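Local coordinates for protein thiosulfate sulfurtransferase (Pseudomonas aeruginosa, PDB 1YT8) that probably transfers sulfur from thiosulfate to cyanide, as a sulfurtransferase built from four rhodanese-like domains, at residues 23-28 with 64-69; 46-51 with 77-82; 54-59 with 86-91; 279-284 with 322-327. All blocks are in the same frame, centred on the assembly; numbering follows the deposited sequence.

Interaction 1 (23-28 with 64-69); sequences ELALLD and TPITVY
Ala25 and Leu27 each give and take a backbone hydrogen bond, with Pro65, Thr67 and Tyr69 as partners, and strand 25-28 thereby runs in parallel register with strand 66-69. Ala25 N donates to Pro65 O at 3.0 Å, and Ala25 O receives Thr67 N at 2.9 Å in a nearly straight bond (172° at the hydrogen). Two residues on, Leu27 repeats the pattern, giving its N to Thr67 O and taking Tyr69 N on its O, so that alternate residues of each strand do the bonding. Beyond the last of these bonds the Tyr69 hydroxyl makes a weak hydrogen bond to Asp28 OD2, the two oxygens 2.6 Å apart; the same carboxylate oxygen forms a salt bridge with Arg30. With CG of Tyr69 held between its backbone N and carbonyl carbon (chi1 79°), the ring folds back across Asp28, whose CA sits over one ring face, 3.9 Å from the centroid. Leu26 CD1 approaches the same ring obliquely, 3.9 Å from Tyr69 CD2. The side chains of Leu26, Thr67, Asp28 and Tyr69 share one face of the sheet. On the other, Leu27 CD1 packs on Ile66 CG2 at 3.9 Å, while Ala25 CB lies 4.2 Å from Ile66 CG1. These are adjacent inner strands of the parallel sheet of a rhodanese-like domain, strand 44-45 flanking 25-28 and strand 91-94 flanking 66-69. Helix 11-20 covers Leu24 and Thr67 on one face, and helix 75-85 reaches Ile66 and Val68 on the other through Leu83.

Interaction 2 (46-51 with 77-82); sequences LPLSRL and PVAAQR
Apolar contact comes chiefly from Leu48, which turns its isobutyl group onto helix 75-85. Its CG stands anti to the backbone N (chi1 177°), carrying both methyls toward the helix. Leu48 CD1 settles against the backbone and side chain of Ala79, 3.6 Å from Ala79 CA and 3.7 Å from Ala79 CB. The other branch, Leu48 CD2, meets Val78 CG1 at 4.0 Å, the two side chains crossing at about a right angle. Leu51 comes to the same alanine: Leu51 CD2 lies 3.9 Å from Ala79 O, and it also nears Arg82 CB almost one turn on. Both leucines thus converge on Ala79.

The polar part is bridged by water. Arg82 runs extended from CG to NE and lays its guanidinium over Val78 CG1, which lies 3.6 Å above the centre of that plane. Arg82 NH1 then gives a hydrogen bond to a water 2.7 Å away at the edge of the guanidinium, and this water donates to Leu48 O, likewise at 2.7 Å. Arg82 NH2 forms a salt bridge with Glu449 of helix 441-454, while Ser49 O accepts from Arg417.

The 46-51 connection follows edge strand 44-45 and leads into helix 51-58. Its packing on helix 75-85 is part of the alpha/beta layering of the rhodanese fold, in which helices cover a central parallel sheet.

Interaction 3 (54-59 with 86-91); sequences EIHARV and LGYSDV
Tyr88 pushes its hydroxyl against the end of helix 54-58 and is gripped there by two hydrogen bonds, between helix 51-58 and the loop that leads from helix 75-85 into strand 91-94 of this rhodanese-like domain. His56 ND1 donates to Tyr88 OH at 2.9 Å, the oxygen lying near the imidazole plane, and Tyr88 OH donates a hydrogen bond to Val59 O at 2.8 Å, tilted 33° from the carbonyl plane. One oxygen thus both accepts and donates, and two bonds hold the ring end against the close of the helix and the residue that follows it. The His56 and Tyr88 rings meet rim to rim with their planes 30° apart.

Apolar groups pack around the tyrosine. Ile55, with CG1 anti to its backbone N (chi1 -166°), slides past it in the opposite direction and places CG1 3.6 Å from Tyr88 CE2, while Val59 CG1 lies 4.1 Å from Tyr88 CE1. Ile55 CG2 faces Leu86 CD1.

Farther out, the Schellman motif at Gly87 ends helix 75-85, and Tyr88 follows directly, its side chain directed at helix 51-58; Leu83 and Ile66 also pack on it. A water joins the far side of the imidazole to this turn, 2.9 Å from His56 NE2 and donating to Leu86 O.

Interaction 4 (279-284 with 322-327); sequences HDRTTY and GARLVL
Bends at chi2 (-60°) and chi3 (-61°) fold Arg281 back over Arg324, which has a bend of its own at chi3 (51°). The two side chains cross at about a right angle, and Arg281 CB lies over one face of the Arg324 guanidinium, 3.6 Å from its NH2. Arg281 NH2 donates a bent hydrogen bond to Gly322 O at 3.0 Å. The edge of the Arg324 guanidinium is turned to Thr283, whose OG1 accepts from Arg324 NE at 3.3 Å in the plane of the group and weakly from NH2. Although the arginines bring their NH1 atoms within 3.8 Å of each other, each has an acidic partner, Glu23 for Arg281 and Glu278 for Arg324, which would offset the like charges.

Strands 283-287 and 324-328 are parallel neighbours inside a five-stranded rhodanese-like sheet. Arg324 N donates to Thr282 O at 2.8 Å; Tyr284 N donates to Arg324 O and Val326 N to Tyr284 O.

On the face opposite Thr283 and Arg324, the Tyr284 ring packs on Ala323, Tyr284 CE2 to Ala323 CB 3.4 Å, and Leu325 CD1 meets the ring edge at CD2. Thr282 CG2 covers part of one ring face.

All four contacts are largely buried, but they occupy different layers. Interactions 1 and 4 are equivalent pairings of parallel inner strands in two rhodanese-like domains; interaction 1 rests mainly on backbone bonds, whereas in interaction 4 arginine side chains contribute as many bonds as the backbone. Interactions 2 and 3 belong to the same domain as interaction 1 and rely on side chains: 2 is apolar with one water bridge, whereas 3 centres on a buried tyrosine. Both involve helix 75-85 or the turn that ends it. The domains meet where Glu23 of interaction 1 binds Arg281 and Thr282 of interaction 4, and where Tyr284 OH is hydrogen-bonded to Arg58 O of interaction 3. Interaction 2 stays about 10 Å from interaction 4 at the nearest atoms.

Interaction 1 (23-28 with 64-69)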
loop_
_atom_site.group_PDB
_atom_site.type_symbol
_atom_site.label_atom_id
_atom_site.label_comp_id
_atom_site.label_asym_id
_atom_site.label_seq_id
_atom_site.Cartn_x
_atom_site.Cartn_y
_atom_site.Cartn_z
ATOM N N GLU A 23 15.360 -9.026 11.564
ATOM C CA GLU A 23 14.556 -7.844 11.276
ATOM C C GLU A 23 15.379 -6.669 10.787
ATOM O O GLU A 23 16.462 -6.387 11.310
ATOM C CB GLU A 23 13.766 -7.415 12.510
ATOM C CG GLU A 23 12.742 -8.435 12.972
ATOM C CD GLU A 23 11.774 -7.858 13.985
ATOM O OE1 GLU A 23 11.938 -6.676 14.361
ATOM O OE2 GLU A 23 10.850 -8.585 14.403
ATOM N N LEU A 24 14.857 -5.986 9.775
ATOM C CA LEU A 24 15.516 -4.816 9.213
ATOM C C LEU A 24 14.504 -3.984 8.444
ATOM O O LEU A 24 13.481 -4.492 7.976
ATOM C CB LEU A 24 16.657 -5.235 8.273
ATOM C CG LEU A 24 16.307 -5.967 6.972
ATOM C CD1 LEU A 24 15.920 -4.967 5.885
ATOM C CD2 LEU A 24 17.507 -6.774 6.515
ATOM N N ALA A 25 14.788 -2.693 8.336
ATOM C CA ALA A 25 13.936 -1.785 7.591
ATOM C C ALA A 25 14.849 -1.028 6.635
ATOM O O ALA A 25 15.679 -0.229 7.066
ATOM C CB ALA A 25 13.225 -0.816 8.537
ATOM N N LEU A 26 14.716 -1.319 5.344
ATOM C CA LEU A 26 15.508 -0.665 4.301
ATOM C C LEU A 26 14.562 0.357 3.685
ATOM O O LEU A 26 13.665 -0.001 2.919
ATOM C CB LEU A 26 15.942 -1.686 3.248
ATOM C CG LEU A 26 16.728 -1.172 2.041
ATOM C CD1 LEU A 26 18.005 -0.489 2.511
ATOM C CD2 LEU A 26 17.054 -2.334 1.117
ATOM N N LEU A 27 14.765 1.627 4.017
ATOM C CA LEU A 27 13.876 2.680 3.545
ATOM C C LEU A 27 14.417 3.608 2.466
ATOM O O LEU A 27 15.455 4.245 2.641
ATOM C CB LEU A 27 13.425 3.527 4.739
ATOM C CG LEU A 27 12.828 2.797 5.945
ATOM C CD1 LEU A 27 12.535 3.800 7.059
ATOM C CD2 LEU A 27 11.558 2.069 5.526
ATOM N N ASP A 28 13.691 3.683 1.355
ATOM C CA ASP A 28 14.039 4.567 0.250
ATOM C C ASP A 28 13.282 5.845 0.612
ATOM O O ASP A 28 12.049 5.858 0.611
ATOM C CB ASP A 28 13.504 4.002 -1.068
ATOM C CG ASP A 28 13.992 4.778 -2.286
ATOM O OD1 ASP A 28 14.113 6.022 -2.207
ATOM O OD2 ASP A 28 14.244 4.141 -3.330
ATOM N N THR A 64 14.964 -1.147 15.863
ATOM C CA THR A 64 15.021 -1.947 14.637
ATOM C C THR A 64 16.181 -1.417 13.797
ATOM O O THR A 64 16.379 -0.205 13.708
ATOM C CB THR A 64 13.746 -1.780 13.770
ATOM O OG1 THR A 64 12.596 -2.224 14.493
ATOM C CG2 THR A 64 13.872 -2.580 12.474
ATOM N N PRO A 65 16.975 -2.311 13.191
ATOM C CA PRO A 65 18.086 -1.821 12.367
ATOM C C PRO A 65 17.501 -1.138 11.127
ATOM O O PRO A 65 16.992 -1.805 10.226
ATOM C CB PRO A 65 18.841 -3.099 12.012
ATOM C CG PRO A 65 18.584 -3.982 13.204
ATOM C CD PRO A 65 17.112 -3.756 13.446
ATOM N N ILE A 66 17.561 0.188 11.094
ATOM C CA ILE A 66 17.028 0.944 9.965
ATOM C C ILE A 66 18.154 1.462 9.082
ATOM O O ILE A 66 19.117 2.048 9.572
ATOM C CB ILE A 66 16.214 2.167 10.436
ATOM C CG1 ILE A 66 15.044 1.721 11.307
ATOM C CG2 ILE A 66 15.708 2.960 9.225
ATOM C CD1 ILE A 66 14.346 2.878 11.995
ATOM N N THR A 67 18.024 1.240 7.778
ATOM C CA THR A 67 19.015 1.712 6.817
ATOM C C THR A 67 18.277 2.536 5.760
ATOM O O THR A 67 17.457 2.005 5.008
ATOM C CB THR A 67 19.750 0.534 6.129
ATOM O OG1 THR A 67 20.423 -0.262 7.117
ATOM C CG2 THR A 67 20.781 1.057 5.132
ATOM N N VAL A 68 18.560 3.835 5.717
ATOM C CA VAL A 68 17.917 4.725 4.753
ATOM C C VAL A 68 18.823 4.994 3.553
ATOM O O VAL A 68 20.045 4.877 3.646
ATOM C CB VAL A 68 17.539 6.086 5.400
ATOM C CG1 VAL A 68 16.532 5.875 6.521
ATOM C CG2 VAL A 68 18.783 6.772 5.940
ATOM N N TYR A 69 18.226 5.356 2.423
ATOM C CA TYR A 69 19.018 5.646 1.234
ATOM C C TYR A 69 18.247 6.470 0.213
ATOM O O TYR A 69 17.022 6.574 0.269
ATOM C CB TYR A 69 19.481 4.339 0.570
ATOM C CG TYR A 69 18.420 3.648 -0.281
ATOM C CD1 TYR A 69 18.270 3.958 -1.637
ATOM C CD2 TYR A 69 17.539 2.721 0.280
ATOM C CE1 TYR A 69 17.267 3.364 -2.414
ATOM C CE2 TYR A 69 16.525 2.122 -0.488
ATOM C CZ TYR A 69 16.396 2.451 -1.831
ATOM O OH TYR A 69 15.388 1.887 -2.589
#

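Interaction 2 (46-51 with 77-82)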
loop_
_atom_site.group_PDB
_atom_site.type_symbol
_atom_site.label_atom_id
_atom_site.label_comp_id
_atom_site.label_asym_id
_atom_site.label_seq_id
_atom_site.Cartn_x
_atom_site.Cartn_y
_atom_site.Cartn_z
ATOM N N LEU A 46 9.404 5.190 1.961
ATOM C CA LEU A 46 8.841 6.089 2.958
ATOM C C LEU A 46 9.489 7.440 2.702
ATOM O O LEU A 46 10.510 7.786 3.296
ATOM C CB LEU A 46 9.124 5.610 4.388
ATOM C CG LEU A 46 8.595 6.557 5.481
ATOM C CD1 LEU A 46 7.184 7.015 5.145
ATOM C CD2 LEU A 46 8.632 5.861 6.840
ATOM N N PRO A 47 8.908 8.213 1.777
ATOM C CA PRO A 47 9.405 9.540 1.408
ATOM C C PRO A 47 9.692 10.429 2.610
ATOM O O PRO A 47 8.882 10.519 3.536
ATOM C CB PRO A 47 8.277 10.095 0.545
ATOM C CG PRO A 47 7.723 8.852 -0.115
ATOM C CD PRO A 47 7.661 7.901 1.054
ATOM N N LEU A 48 10.853 11.074 2.594
ATOM C CA LEU A 48 11.232 11.980 3.667
ATOM C C LEU A 48 10.057 12.922 3.930
ATOM O O LEU A 48 9.773 13.274 5.072
ATOM C CB LEU A 48 12.463 12.797 3.261
ATOM C CG LEU A 48 12.946 13.855 4.260
ATOM C CD1 LEU A 48 13.543 13.183 5.490
ATOM C CD2 LEU A 48 13.983 14.744 3.586
ATOM N N SER A 49 9.368 13.309 2.861
ATOM C CA SER A 49 8.223 14.216 2.961
ATOM C C SER A 49 7.148 13.809 3.970
ATOM O O SER A 49 6.502 14.677 4.568
ATOM C CB SER A 49 7.577 14.401 1.586
ATOM O OG SER A 49 8.434 15.113 0.716
ATOM N N ARG A 50 6.941 12.507 4.156
ATOM C CA ARG A 50 5.935 12.039 5.107
ATOM C C ARG A 50 6.471 11.024 6.119
ATOM O O ARG A 50 5.713 10.247 6.705
ATOM C CB ARG A 50 4.722 11.456 4.362
ATOM C CG ARG A 50 5.017 10.319 3.381
ATOM C CD ARG A 50 3.702 9.766 2.823
ATOM N NE ARG A 50 3.871 8.668 1.866
ATOM C CZ ARG A 50 4.171 8.820 0.576
ATOM N NH1 ARG A 50 4.346 10.032 0.061
ATOM N NH2 ARG A 50 4.277 7.756 -0.210
ATOM N N LEU A 51 7.782 11.053 6.328
ATOM C CA LEU A 51 8.453 10.151 7.260
ATOM C C LEU A 51 7.799 10.095 8.644
ATOM O O LEU A 51 7.467 9.018 9.137
ATOM C CB LEU A 51 9.923 10.567 7.403
ATOM C CG LEU A 51 10.821 9.783 8.370
ATOM C CD1 LEU A 51 10.999 8.364 7.871
ATOM C CD2 LEU A 51 12.173 10.467 8.484
ATOM N N PRO A 77 20.696 11.597 4.616
ATOM C CA PRO A 77 21.242 12.114 5.873
ATOM C C PRO A 77 20.225 12.876 6.727
ATOM O O PRO A 77 20.274 12.810 7.952
ATOM C CB PRO A 77 22.418 12.986 5.417
ATOM C CG PRO A 77 22.050 13.358 4.001
ATOM C CD PRO A 77 21.476 12.078 3.465
ATOM N N VAL A 78 19.306 13.592 6.082
ATOM C CA VAL A 78 18.275 14.337 6.801
ATOM C C VAL A 78 17.312 13.344 7.454
ATOM O O VAL A 78 16.917 13.504 8.613
ATOM C CB VAL A 78 17.487 15.271 5.845
ATOM C CG1 VAL A 78 16.342 15.958 6.590
ATOM C CG2 VAL A 78 18.426 16.315 5.258
ATOM N N ALA A 79 16.942 12.312 6.705
ATOM C CA ALA A 79 16.040 11.291 7.217
ATOM C C ALA A 79 16.658 10.600 8.433
ATOM O O ALA A 79 15.987 10.378 9.441
ATOM C CB ALA A 79 15.743 10.270 6.129
ATOM N N ALA A 80 17.940 10.267 8.334
ATOM C CA ALA A 80 18.643 9.596 9.426
ATOM C C ALA A 80 18.617 10.420 10.709
ATOM O O ALA A 80 18.396 9.883 11.793
ATOM C CB ALA A 80 20.085 9.307 9.021
ATOM N N GLN A 81 18.844 11.726 10.580
ATOM C CA GLN A 81 18.848 12.621 11.733
ATOM C C GLN A 81 17.470 12.726 12.378
ATOM O O GLN A 81 17.339 12.675 13.600
ATOM C CB GLN A 81 19.313 14.021 11.319
ATOM C CG GLN A 81 19.414 15.010 12.474
ATOM C CD GLN A 81 20.419 14.570 13.526
ATOM O OE1 GLN A 81 21.575 14.281 13.211
ATOM N NE2 GLN A 81 19.985 14.521 14.784
ATOM N N ARG A 82 16.440 12.886 11.556
ATOM C CA ARG A 82 15.093 13.004 12.085
ATOM C C ARG A 82 14.691 11.728 12.794
ATOM O O ARG A 82 13.995 11.765 13.805
ATOM C CB ARG A 82 14.114 13.344 10.964
ATOM C CG ARG A 82 14.294 14.778 10.498
ATOM C CD ARG A 82 13.403 15.151 9.331
ATOM N NE ARG A 82 13.638 16.537 8.936
ATOM C CZ ARG A 82 13.127 17.110 7.854
ATOM N NH1 ARG A 82 12.338 16.418 7.039
ATOM N NH2 ARG A 82 13.412 18.378 7.583
HETATM O O HOH W 1 10.968 14.087 7.317
#

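Interaction 3 (54-59 with 86-91)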
loop_
_atom_site.group_PDB
_atom_site.type_symbol
_atom_site.label_atom_id
_atom_site.label_comp_id
_atom_site.label_asym_id
_atom_site.label_seq_id
_atom_site.Cartn_x
_atom_site.Cartn_y
_atom_site.Cartn_z
ATOM N N GLU A 54 4.260 8.159 9.151
ATOM C CA GLU A 54 4.118 6.708 9.037
ATOM C C GLU A 54 5.154 5.842 9.739
ATOM O O GLU A 54 4.920 4.651 9.948
ATOM C CB GLU A 54 4.100 6.315 7.554
ATOM C CG GLU A 54 2.969 6.930 6.751
ATOM C CD GLU A 54 2.990 6.507 5.288
ATOM O OE1 GLU A 54 3.825 5.655 4.917
ATOM O OE2 GLU A 54 2.164 7.024 4.509
ATOM N N ILE A 55 6.291 6.423 10.106
ATOM C CA ILE A 55 7.358 5.646 10.725
ATOM C C ILE A 55 6.969 4.826 11.957
ATOM O O ILE A 55 7.360 3.664 12.070
ATOM C CB ILE A 55 8.578 6.549 11.058
ATOM C CG1 ILE A 55 9.795 5.680 11.387
ATOM C CG2 ILE A 55 8.248 7.494 12.212
ATOM C CD1 ILE A 55 10.331 4.894 10.191
ATOM N N HIS A 56 6.188 5.399 12.868
ATOM C CA HIS A 56 5.812 4.657 14.069
ATOM C C HIS A 56 4.900 3.467 13.802
ATOM O O HIS A 56 4.820 2.548 14.617
ATOM C CB HIS A 56 5.172 5.587 15.103
ATOM C CG HIS A 56 6.141 6.542 15.724
ATOM N ND1 HIS A 56 7.484 6.257 15.844
ATOM C CD2 HIS A 56 5.964 7.763 16.281
ATOM C CE1 HIS A 56 8.093 7.262 16.448
ATOM N NE2 HIS A 56 7.194 8.189 16.724
ATOM N N ALA A 57 4.221 3.477 12.660
ATOM C CA ALA A 57 3.337 2.373 12.312
ATOM C C ALA A 57 4.080 1.323 11.485
ATOM O O ALA A 57 3.904 0.125 11.693
ATOM C CB ALA A 57 2.125 2.889 11.532
ATOM N N ARG A 58 4.920 1.772 10.559
ATOM C CA ARG A 58 5.658 0.850 9.695
ATOM C C ARG A 58 6.920 0.260 10.330
ATOM O O ARG A 58 7.358 -0.827 9.955
ATOM C CB ARG A 58 5.990 1.551 8.372
ATOM C CG ARG A 58 4.736 2.011 7.637
ATOM C CD ARG A 58 5.043 2.799 6.383
ATOM N NE ARG A 58 5.624 1.975 5.328
ATOM C CZ ARG A 58 5.942 2.440 4.127
ATOM N NH1 ARG A 58 5.728 3.718 3.840
ATOM N NH2 ARG A 58 6.478 1.635 3.217
ATOM N N VAL A 59 7.502 0.976 11.287
ATOM C CA VAL A 59 8.698 0.508 11.985
ATOM C C VAL A 59 8.504 0.858 13.464
ATOM O O VAL A 59 9.169 1.747 13.993
ATOM C CB VAL A 59 9.985 1.203 11.458
ATOM C CG1 VAL A 59 11.222 0.565 12.091
ATOM C CG2 VAL A 59 10.061 1.096 9.940
ATOM N N LEU A 86 13.629 11.171 16.655
ATOM C CA LEU A 86 12.322 10.585 16.958
ATOM C C LEU A 86 12.460 9.417 17.929
ATOM O O LEU A 86 11.466 8.838 18.366
ATOM C CB LEU A 86 11.612 10.114 15.680
ATOM C CG LEU A 86 11.083 11.235 14.778
ATOM C CD1 LEU A 86 10.530 10.650 13.492
ATOM C CD2 LEU A 86 10.017 12.024 15.522
ATOM N N GLY A 87 13.701 9.074 18.259
ATOM C CA GLY A 87 13.934 7.990 19.194
ATOM C C GLY A 87 14.474 6.681 18.643
ATOM O O GLY A 87 14.643 5.727 19.400
ATOM N N TYR A 88 14.737 6.606 17.343
ATOM C CA TYR A 88 15.269 5.372 16.764
ATOM C C TYR A 88 16.766 5.267 17.052
ATOM O O TYR A 88 17.551 6.130 16.665
ATOM C CB TYR A 88 14.958 5.328 15.267
ATOM C CG TYR A 88 13.485 5.085 15.022
ATOM C CD1 TYR A 88 12.956 3.793 15.064
ATOM C CD2 TYR A 88 12.605 6.150 14.821
ATOM C CE1 TYR A 88 11.587 3.565 14.918
ATOM C CE2 TYR A 88 11.230 5.935 14.676
ATOM C CZ TYR A 88 10.730 4.640 14.725
ATOM O OH TYR A 88 9.377 4.425 14.593
ATOM N N SER A 89 17.140 4.192 17.738
ATOM C CA SER A 89 18.514 3.961 18.178
ATOM C C SER A 89 19.500 3.232 17.272
ATOM O O SER A 89 20.686 3.169 17.595
ATOM C CB SER A 89 18.481 3.232 19.522
ATOM O OG SER A 89 17.820 1.984 19.391
ATOM N N ASP A 90 19.033 2.670 16.162
ATOM C CA ASP A 90 19.933 1.943 15.264
ATOM C C ASP A 90 19.679 2.368 13.825
ATOM O O ASP A 90 19.104 1.622 13.032
ATOM C CB ASP A 90 19.711 0.429 15.416
ATOM C CG ASP A 90 20.761 -0.405 14.684
ATOM O OD1 ASP A 90 21.691 0.166 14.073
ATOM O OD2 ASP A 90 20.652 -1.649 14.721
ATOM N N VAL A 91 20.122 3.577 13.497
ATOM C CA VAL A 91 19.930 4.123 12.164
ATOM C C VAL A 91 21.242 4.205 11.399
ATOM O O VAL A 91 22.284 4.547 11.961
ATOM C CB VAL A 91 19.313 5.535 12.240
ATOM C CG1 VAL A 91 18.979 6.032 10.847
ATOM C CG2 VAL A 91 18.070 5.513 13.111
HETATM O O HOH W 2 8.665 9.797 18.566
#

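Interaction 4 (279-284 with 322-327)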
loop_
_atom_site.group_PDB
_atom_site.type_symbol
_atom_site.label_atom_id
_atom_site.label_comp_id
_atom_site.label_asym_id
_atom_site.label_seq_id
_atom_site.Cartn_x
_atom_site.Cartn_y
_atom_site.Cartn_z
ATOM N N HIS A 279 10.163 -7.433 23.321
ATOM C CA HIS A 279 10.701 -6.213 22.732
ATOM C C HIS A 279 11.791 -6.403 21.685
ATOM O O HIS A 279 12.260 -5.431 21.101
ATOM C CB HIS A 279 11.218 -5.296 23.845
ATOM C CG HIS A 279 10.208 -5.021 24.917
ATOM N ND1 HIS A 279 8.977 -4.457 24.655
ATOM C CD2 HIS A 279 10.248 -5.229 26.255
ATOM C CE1 HIS A 279 8.303 -4.331 25.785
ATOM N NE2 HIS A 279 9.052 -4.792 26.770
ATOM N N ASP A 280 12.197 -7.643 21.446
ATOM C CA ASP A 280 13.228 -7.910 20.450
ATOM C C ASP A 280 12.602 -8.188 19.083
ATOM O O ASP A 280 13.312 -8.386 18.101
ATOM C CB ASP A 280 14.078 -9.110 20.883
ATOM C CG ASP A 280 13.270 -10.388 20.988
ATOM O OD1 ASP A 280 12.189 -10.356 21.612
ATOM O OD2 ASP A 280 13.718 -11.428 20.454
ATOM N N ARG A 281 11.273 -8.201 19.021
ATOM C CA ARG A 281 10.578 -8.465 17.763
ATOM C C ARG A 281 9.504 -7.432 17.443
ATOM O O ARG A 281 8.950 -6.787 18.334
ATOM C CB ARG A 281 9.922 -9.856 17.783
ATOM C CG ARG A 281 10.886 -11.045 17.802
ATOM C CD ARG A 281 11.791 -11.073 16.578
ATOM N NE ARG A 281 11.063 -11.204 15.315
ATOM C CZ ARG A 281 10.419 -12.297 14.919
ATOM N NH1 ARG A 281 10.395 -13.381 15.689
ATOM N NH2 ARG A 281 9.805 -12.313 13.741
ATOM N N THR A 282 9.227 -7.285 16.153
ATOM C CA THR A 282 8.199 -6.374 15.665
ATOM C C THR A 282 6.971 -7.237 15.381
ATOM O O THR A 282 7.057 -8.204 14.631
ATOM C CB THR A 282 8.622 -5.696 14.344
ATOM O OG1 THR A 282 9.764 -4.861 14.573
ATOM C CG2 THR A 282 7.480 -4.854 13.795
ATOM N N THR A 283 5.838 -6.888 15.979
ATOM C CA THR A 283 4.607 -7.647 15.780
ATOM C C THR A 283 3.492 -6.734 15.285
ATOM O O THR A 283 3.065 -5.828 15.996
ATOM C CB THR A 283 4.153 -8.321 17.100
ATOM O OG1 THR A 283 5.185 -9.198 17.566
ATOM C CG2 THR A 283 2.876 -9.126 16.882
ATOM N N TYR A 284 3.035 -6.972 14.059
ATOM C CA TYR A 284 1.963 -6.179 13.463
ATOM C C TYR A 284 0.630 -6.898 13.670
ATOM O O TYR A 284 0.479 -8.045 13.260
ATOM C CB TYR A 284 2.182 -6.020 11.952
ATOM C CG TYR A 284 3.456 -5.323 11.521
ATOM C CD1 TYR A 284 3.589 -3.937 11.620
ATOM C CD2 TYR A 284 4.507 -6.046 10.956
ATOM C CE1 TYR A 284 4.740 -3.286 11.158
ATOM C CE2 TYR A 284 5.659 -5.407 10.494
ATOM C CZ TYR A 284 5.767 -4.030 10.598
ATOM O OH TYR A 284 6.900 -3.406 10.144
ATOM N N GLY A 322 11.257 -9.516 8.036
ATOM C CA GLY A 322 11.697 -10.360 9.133
ATOM C C GLY A 322 10.776 -10.217 10.335
ATOM O O GLY A 322 10.887 -10.971 11.305
ATOM N N ALA A 323 9.865 -9.246 10.269
ATOM C CA ALA A 323 8.904 -8.997 11.344
ATOM C C ALA A 323 7.881 -10.121 11.453
ATOM O O ALA A 323 7.872 -11.049 10.647
ATOM C CB ALA A 323 8.184 -7.669 11.120
ATOM N N ARG A 324 7.003 -9.983 12.441
ATOM C CA ARG A 324 5.965 -10.953 12.770
ATOM C C ARG A 324 4.578 -10.353 12.513
ATOM O O ARG A 324 4.335 -9.205 12.867
ATOM C CB ARG A 324 6.120 -11.286 14.258
ATOM C CG ARG A 324 5.812 -12.683 14.665
ATOM C CD ARG A 324 6.642 -13.078 15.892
ATOM N NE ARG A 324 6.585 -12.133 17.014
ATOM C CZ ARG A 324 7.121 -12.388 18.209
ATOM N NH1 ARG A 324 7.739 -13.542 18.415
ATOM N NH2 ARG A 324 7.041 -11.507 19.200
ATOM N N LEU A 325 3.675 -11.129 11.910
ATOM C CA LEU A 325 2.313 -10.663 11.628
ATOM C C LEU A 325 1.237 -11.522 12.304
ATOM O O LEU A 325 1.333 -12.744 12.322
ATOM C CB LEU A 325 2.039 -10.663 10.118
ATOM C CG LEU A 325 2.594 -9.552 9.222
ATOM C CD1 LEU A 325 4.098 -9.465 9.335
ATOM C CD2 LEU A 325 2.182 -9.839 7.787
ATOM N N VAL A 326 0.216 -10.874 12.858
ATOM C CA VAL A 326 -0.896 -11.579 13.502
ATOM C C VAL A 326 -2.173 -11.093 12.812
ATOM O O VAL A 326 -2.489 -9.906 12.846
ATOM C CB VAL A 326 -0.979 -11.267 15.006
ATOM C CG1 VAL A 326 -2.192 -11.959 15.611
ATOM C CG2 VAL A 326 0.288 -11.732 15.700
ATOM N N LEU A 327 -2.906 -12.010 12.189
ATOM C CA LEU A 327 -4.107 -11.625 11.455
ATOM C C LEU A 327 -5.434 -11.874 12.158
ATOM O O LEU A 327 -5.649 -12.927 12.771
ATOM C CB LEU A 327 -4.113 -12.309 10.085
ATOM C CG LEU A 327 -2.859 -12.122 9.227
ATOM C CD1 LEU A 327 -3.147 -12.609 7.807
ATOM C CD2 LEU A 327 -2.440 -10.646 9.209
#